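PDB 3KXW: saframycin Mx1 synthetase B from Legionella pneumophila subsp. pneumophila, which belongs to the AMP-binding enzyme family (ANL clan) and holds 5'-O-[(S)-(dodecanoyloxy)(hydroxy)phosphoryl]adenosine in a pocket. Local coordinates for residues A[269-274]-A[289-294]; A[248-253]-A[284-289]. All coordinates share one frame; numbering follows the deposited sequence.

Interaction 1: residues A[269-274]-A[289-294]; sequences FAYDYC and SSWVTA
Tyr271 meets Trp291 and Ala294 with the outer half of its ring, and the touching is almost wholly apolar. Its CE1 lies 4.0 Å from CH2 of Trp291, the indole carbon coming in at the tyrosine edge, close to the ring plane. The phenol is thrown across from the helix by CG standing anti to the carbonyl carbon (chi1 -63°), while on the other segment CG of Trp291, anti to its own backbone N (chi1 -169°), swings the six-membered ring back toward the helix. Ala294 adds its methyl: CB is 3.7 Å from Tyr271 OH, and the same methyl sits 3.3 Å above one face of the Trp291 indole, displaced toward the rim. One small side chain thus touches both aromatics. These elements form a beta-alpha-beta unit, strand 263-266, helix 269-277 and strand 293-296, and the tyrosine bridges from the helix to the start of the second strand. The polar ends of both aromatic side chains look to the backbone of the strands. Tyr271 OH passes Ala294 C at 3.5 Å and makes its hydrogen bond one residue further on, with Phe295 O. Trp291 NE1 hydrogen-bonds chiefly to Ser264 O of the neighbouring strand, with a weak, bent second bond to Thr293 O (3.2 Å, 122° at the hydrogen). Trp291 itself is the centre of an inverse gamma turn leading into strand 293-296. Further aromatic rings complete the surroundings: Phe309 and Phe323 stand edge-to-face with Tyr271, as does Phe318 with Trp291.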
loop_
_atom_site.group_PDB
_atom_site.type_symbol
_atom_site.label_atom_id
_atom_site.label_comp_id
_atom_site.label_asym_id
_atom_site.label_seq_id
_atom_site.Cartn_x
_atom_site.Cartn_y
_atom_site.Cartn_z
ATOM N N PHE A 269 9.924 -1.448 -4.104
ATOM C CA PHE A 269 10.687 -0.236 -4.460
ATOM C C PHE A 269 11.438 0.412 -3.276
ATOM O O PHE A 269 12.490 1.044 -3.458
ATOM C CB PHE A 269 9.771 0.817 -5.100
ATOM C CG PHE A 269 9.120 1.717 -4.094
ATOM C CD1 PHE A 269 9.758 2.868 -3.664
ATOM C CD2 PHE A 269 7.873 1.394 -3.557
ATOM C CE1 PHE A 269 9.185 3.687 -2.709
ATOM C CE2 PHE A 269 7.295 2.218 -2.604
ATOM C CZ PHE A 269 7.955 3.363 -2.184
ATOM N N ALA A 270 10.886 0.298 -2.068
ATOM C CA ALA A 270 11.436 1.077 -0.959
ATOM C C ALA A 270 12.821 0.573 -0.525
ATOM O O ALA A 270 13.644 1.343 0.007
ATOM C CB ALA A 270 10.453 1.106 0.229
ATOM N N TYR A 271 13.088 -0.707 -0.762
ATOM C CA TYR A 271 14.409 -1.253 -0.482
ATOM C C TYR A 271 15.445 -0.651 -1.465
ATOM O O TYR A 271 16.544 -0.259 -1.070
ATOM C CB TYR A 271 14.382 -2.800 -0.459
ATOM C CG TYR A 271 13.489 -3.361 0.653
ATOM C CD1 TYR A 271 13.894 -3.325 1.977
ATOM C CD2 TYR A 271 12.244 -3.902 0.365
ATOM C CE1 TYR A 271 13.087 -3.812 3.007
ATOM C CE2 TYR A 271 11.418 -4.390 1.379
ATOM C CZ TYR A 271 11.845 -4.340 2.695
ATOM O OH TYR A 271 11.045 -4.816 3.694
ATOM N N ASP A 272 15.068 -0.532 -2.731
ATOM C CA ASP A 272 15.926 0.102 -3.719
ATOM C C ASP A 272 16.138 1.553 -3.377
ATOM O O ASP A 272 17.214 2.097 -3.581
ATOM C CB ASP A 272 15.306 0.029 -5.105
ATOM C CG ASP A 272 15.428 -1.347 -5.722
ATOM O OD1 ASP A 272 16.528 -1.927 -5.696
ATOM O OD2 ASP A 272 14.408 -1.840 -6.218
ATOM N N TYR A 273 15.090 2.185 -2.865
ATOM C CA TYR A 273 15.143 3.603 -2.542
ATOM C C TYR A 273 16.150 3.854 -1.418
ATOM O O TYR A 273 16.900 4.835 -1.461
ATOM C CB TYR A 273 13.745 4.090 -2.165
ATOM C CG TYR A 273 13.588 5.584 -2.074
ATOM C CD1 TYR A 273 13.528 6.389 -3.207
ATOM C CD2 TYR A 273 13.476 6.188 -0.846
ATOM C CE1 TYR A 273 13.378 7.788 -3.092
ATOM C CE2 TYR A 273 13.316 7.532 -0.726
ATOM C CZ TYR A 273 13.269 8.338 -1.830
ATOM O OH TYR A 273 13.107 9.696 -1.587
ATOM N N CYS A 274 16.141 2.978 -0.411
ATOM C CA CYS A 274 17.168 3.017 0.649
ATOM C C CYS A 274 18.583 2.857 0.114
ATOM O O CYS A 274 19.475 3.623 0.471
ATOM C CB CYS A 274 16.922 1.929 1.685
ATOM S SG CYS A 274 15.509 2.238 2.773
ATOM N N SER A 289 19.932 -5.804 13.687
ATOM C CA SER A 289 19.850 -7.205 14.118
ATOM C C SER A 289 18.477 -7.616 14.658
ATOM O O SER A 289 18.128 -8.784 14.582
ATOM C CB SER A 289 20.943 -7.548 15.149
ATOM O OG SER A 289 20.931 -6.608 16.213
ATOM N N SER A 290 17.720 -6.674 15.218
ATOM C CA SER A 290 16.386 -6.971 15.751
ATOM C C SER A 290 15.381 -7.307 14.651
ATOM O O SER A 290 14.351 -7.951 14.908
ATOM C CB SER A 290 15.831 -5.793 16.584
ATOM O OG SER A 290 15.524 -4.641 15.789
ATOM N N TRP A 291 15.680 -6.838 13.440
ATOM C CA TRP A 291 14.745 -6.840 12.310
ATOM C C TRP A 291 14.712 -8.223 11.649
ATOM O O TRP A 291 15.482 -8.499 10.737
ATOM C CB TRP A 291 15.169 -5.745 11.314
ATOM C CG TRP A 291 14.168 -5.423 10.225
ATOM C CD1 TRP A 291 12.867 -5.849 10.134
ATOM C CD2 TRP A 291 14.391 -4.576 9.092
ATOM N NE1 TRP A 291 12.281 -5.328 8.992
ATOM C CE2 TRP A 291 13.195 -4.544 8.345
ATOM C CE3 TRP A 291 15.495 -3.854 8.631
ATOM C CZ2 TRP A 291 13.071 -3.802 7.164
ATOM C CZ3 TRP A 291 15.375 -3.127 7.462
ATOM C CH2 TRP A 291 14.172 -3.098 6.745
ATOM N N VAL A 292 13.841 -9.102 12.136
ATOM C CA VAL A 292 13.837 -10.496 11.684
ATOM C C VAL A 292 12.864 -10.807 10.558
ATOM O O VAL A 292 12.996 -11.839 9.915
ATOM C CB VAL A 292 13.596 -11.494 12.852
ATOM C CG1 VAL A 292 14.669 -11.334 13.911
ATOM C CG2 VAL A 292 12.177 -11.336 13.443
ATOM N N THR A 293 11.911 -9.904 10.315
ATOM C CA THR A 293 10.973 -10.055 9.205
ATOM C C THR A 293 10.863 -8.737 8.456
ATOM O O THR A 293 10.251 -7.779 8.943
ATOM C CB THR A 293 9.580 -10.456 9.677
ATOM O OG1 THR A 293 9.670 -11.670 10.417
ATOM C CG2 THR A 293 8.641 -10.664 8.474
ATOM N N ALA A 294 11.483 -8.694 7.289
ATOM C CA ALA A 294 11.455 -7.504 6.430
ATOM C C ALA A 294 10.540 -7.863 5.281
ATOM O O ALA A 294 10.992 -8.457 4.277
ATOM C CB ALA A 294 12.850 -7.188 5.922
#

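Interaction 2: residues A[248-253]-A[284-289]; sequences NPLSWL and EGLDLS
Leu253, near the start of helix 250-259, meets two leucines of the loop that follows helix 269-277. Leu286 and Leu288, two residues apart in the loop, send their isobutyl ends toward the helix as two bumps, and Leu253 takes both. CD2 of Leu286 reaches deeper: it lies 3.6 Å from the carbonyl carbon of Leu253 and 3.8 Å from its CB, in the angle between side chain and backbone. The other branch, CD1, comes within 4.1 Å of CD1 of Leu253, the two side chains lying at a slant to each other. Leu288 sets CD2 4.1 Å from the same CB and 3.6 Å from Leu253 O. Leu250, one turn back, adds one wall beside Leu286. Its CG is anti to the backbone N (chi1 172°), which brings CD1 to 4.0 Å from Leu286 CD2. Phe313 of helix 303-313 also packs on Leu253, Leu286 and Leu288.

Between the two bumps Asp287 turns away and forms an Asx turn: its OD1 accepts both Ser289 N and Ser289 OG (2.7 Å), from the same face of the carboxylate. Thr257 OG1 hydrogen-bonds to both Leu253 O and Asp287 N, a polar link beside the leucines. Across the two segments themselves the contact is leucine methyl groups against one another and against the CB and carbonyl group of Leu253, so it probably rests on close fit and the exclusion of water, with polar pairing left to its margins.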
loop_
_atom_site.group_PDB
_atom_site.type_symbol
_atom_site.label_atom_id
_atom_site.label_comp_id
_atom_site.label_asym_id
_atom_site.label_seq_id
_atom_site.Cartn_x
_atom_site.Cartn_y
_atom_site.Cartn_z
ATOM N N ASN A 248 13.743 11.292 3.891
ATOM C CA ASN A 248 14.939 10.853 4.612
ATOM C C ASN A 248 14.811 9.380 4.928
ATOM O O ASN A 248 14.482 9.019 6.052
ATOM C CB ASN A 248 15.077 11.636 5.941
ATOM C CG ASN A 248 16.369 11.320 6.684
ATOM O OD1 ASN A 248 17.370 10.914 6.076
ATOM N ND2 ASN A 248 16.354 11.506 8.016
ATOM N N PRO A 249 15.069 8.517 3.933
ATOM C CA PRO A 249 14.806 7.078 4.065
ATOM C C PRO A 249 15.661 6.439 5.146
ATOM O O PRO A 249 15.267 5.416 5.724
ATOM C CB PRO A 249 15.197 6.500 2.688
ATOM C CG PRO A 249 15.404 7.664 1.800
ATOM C CD PRO A 249 15.630 8.879 2.627
ATOM N N LEU A 250 16.835 7.021 5.405
ATOM C CA LEU A 250 17.657 6.580 6.523
ATOM C C LEU A 250 16.849 6.530 7.816
ATOM O O LEU A 250 17.105 5.675 8.673
ATOM C CB LEU A 250 18.857 7.508 6.717
ATOM C CG LEU A 250 19.665 7.236 7.979
ATOM C CD1 LEU A 250 20.281 5.863 7.902
ATOM C CD2 LEU A 250 20.736 8.309 8.120
ATOM N N SER A 251 15.884 7.432 7.976
ATOM C CA SER A 251 15.129 7.454 9.236
ATOM C C SER A 251 14.368 6.143 9.481
ATOM O O SER A 251 14.179 5.737 10.622
ATOM C CB SER A 251 14.217 8.678 9.365
ATOM O OG SER A 251 13.141 8.595 8.457
ATOM N N TRP A 252 13.962 5.461 8.417
ATOM C CA TRP A 252 13.350 4.137 8.586
ATOM C C TRP A 252 14.283 3.194 9.352
ATOM O O TRP A 252 13.873 2.505 10.288
ATOM C CB TRP A 252 13.039 3.531 7.221
ATOM C CG TRP A 252 12.274 2.211 7.227
ATOM C CD1 TRP A 252 11.549 1.674 8.248
ATOM C CD2 TRP A 252 12.120 1.325 6.114
ATOM N NE1 TRP A 252 10.967 0.489 7.846
ATOM C CE2 TRP A 252 11.293 0.260 6.534
ATOM C CE3 TRP A 252 12.589 1.339 4.791
ATOM C CZ2 TRP A 252 10.935 -0.800 5.685
ATOM C CZ3 TRP A 252 12.247 0.270 3.945
ATOM C CH2 TRP A 252 11.420 -0.784 4.399
ATOM N N LEU A 253 15.536 3.152 8.933
ATOM C CA LEU A 253 16.499 2.211 9.506
ATOM C C LEU A 253 16.998 2.695 10.869
ATOM O O LEU A 253 17.248 1.890 11.767
ATOM C CB LEU A 253 17.650 1.949 8.526
ATOM C CG LEU A 253 17.213 1.646 7.088
ATOM C CD1 LEU A 253 18.460 1.390 6.237
ATOM C CD2 LEU A 253 16.260 0.447 6.989
ATOM N N GLU A 284 26.551 4.802 9.520
ATOM C CA GLU A 284 27.175 4.690 10.840
ATOM C C GLU A 284 26.126 4.883 11.933
ATOM O O GLU A 284 25.353 5.830 11.895
ATOM C CB GLU A 284 28.319 5.707 10.982
ATOM C CG GLU A 284 29.456 5.190 11.863
ATOM C CD GLU A 284 30.674 6.125 11.955
ATOM O OE1 GLU A 284 30.913 6.945 11.032
ATOM O OE2 GLU A 284 31.405 6.025 12.975
ATOM N N GLY A 285 26.072 3.971 12.894
ATOM C CA GLY A 285 25.037 4.055 13.906
ATOM C C GLY A 285 23.870 3.081 13.743
ATOM O O GLY A 285 23.103 2.891 14.681
ATOM N N LEU A 286 23.716 2.461 12.571
ATOM C CA LEU A 286 22.625 1.502 12.392
ATOM C C LEU A 286 22.924 0.189 13.103
ATOM O O LEU A 286 24.072 -0.179 13.255
ATOM C CB LEU A 286 22.382 1.216 10.907
ATOM C CG LEU A 286 21.898 2.389 10.067
ATOM C CD1 LEU A 286 21.738 1.949 8.602
ATOM C CD2 LEU A 286 20.595 2.958 10.628
ATOM N N ASP A 287 21.875 -0.509 13.521
ATOM C CA ASP A 287 21.968 -1.872 14.028
ATOM C C ASP A 287 20.628 -2.515 13.749
ATOM O O ASP A 287 19.650 -2.238 14.433
ATOM C CB ASP A 287 22.230 -1.900 15.530
ATOM C CG ASP A 287 22.177 -3.316 16.110
ATOM O OD1 ASP A 287 22.076 -4.303 15.350
ATOM O OD2 ASP A 287 22.268 -3.448 17.344
ATOM N N LEU A 288 20.595 -3.378 12.745
ATOM C CA LEU A 288 19.344 -3.919 12.256
ATOM C C LEU A 288 19.168 -5.370 12.681
ATOM O O LEU A 288 18.364 -6.100 12.100
ATOM C CB LEU A 288 19.297 -3.801 10.719
ATOM C CG LEU A 288 19.430 -2.357 10.206
ATOM C CD1 LEU A 288 19.607 -2.307 8.663
ATOM C CD2 LEU A 288 18.291 -1.434 10.686
ATOM N N SER A 289 19.932 -5.804 13.687
ATOM C CA SER A 289 19.850 -7.205 14.118
ATOM C C SER A 289 18.477 -7.616 14.658
ATOM O O SER A 289 18.128 -8.784 14.582
ATOM C CB SER A 289 20.943 -7.548 15.149
ATOM O OG SER A 289 20.931 -6.608 16.213
#

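Interactions 1 and 2 lie about 10 Å apart, centre to centre, on the same side of the chain's centre and within the AMP-binding enzyme part of the chain. Along the chain their segments alternate: 248-253, 269-274, 284-289, 289-294, the last two sharing Ser289. Helix 250-259 leads into strand 263-266 and helix 269-277, and the loop returning to strand 293-296 passes helix 250-259 before reaching Trp291. The contacts touch directly: Trp291 CZ3 is 3.7 Å from Leu253 CD2, and Tyr271 CE1 the same distance from Trp252 CH2. Together they pack helices 250-259 and 269-277 against strand 293-296 and the loop before it, next to the outermost strand 263-266 of the mixed sheet, with the side chain of Tyr271 about 10 Å from the bound ligand.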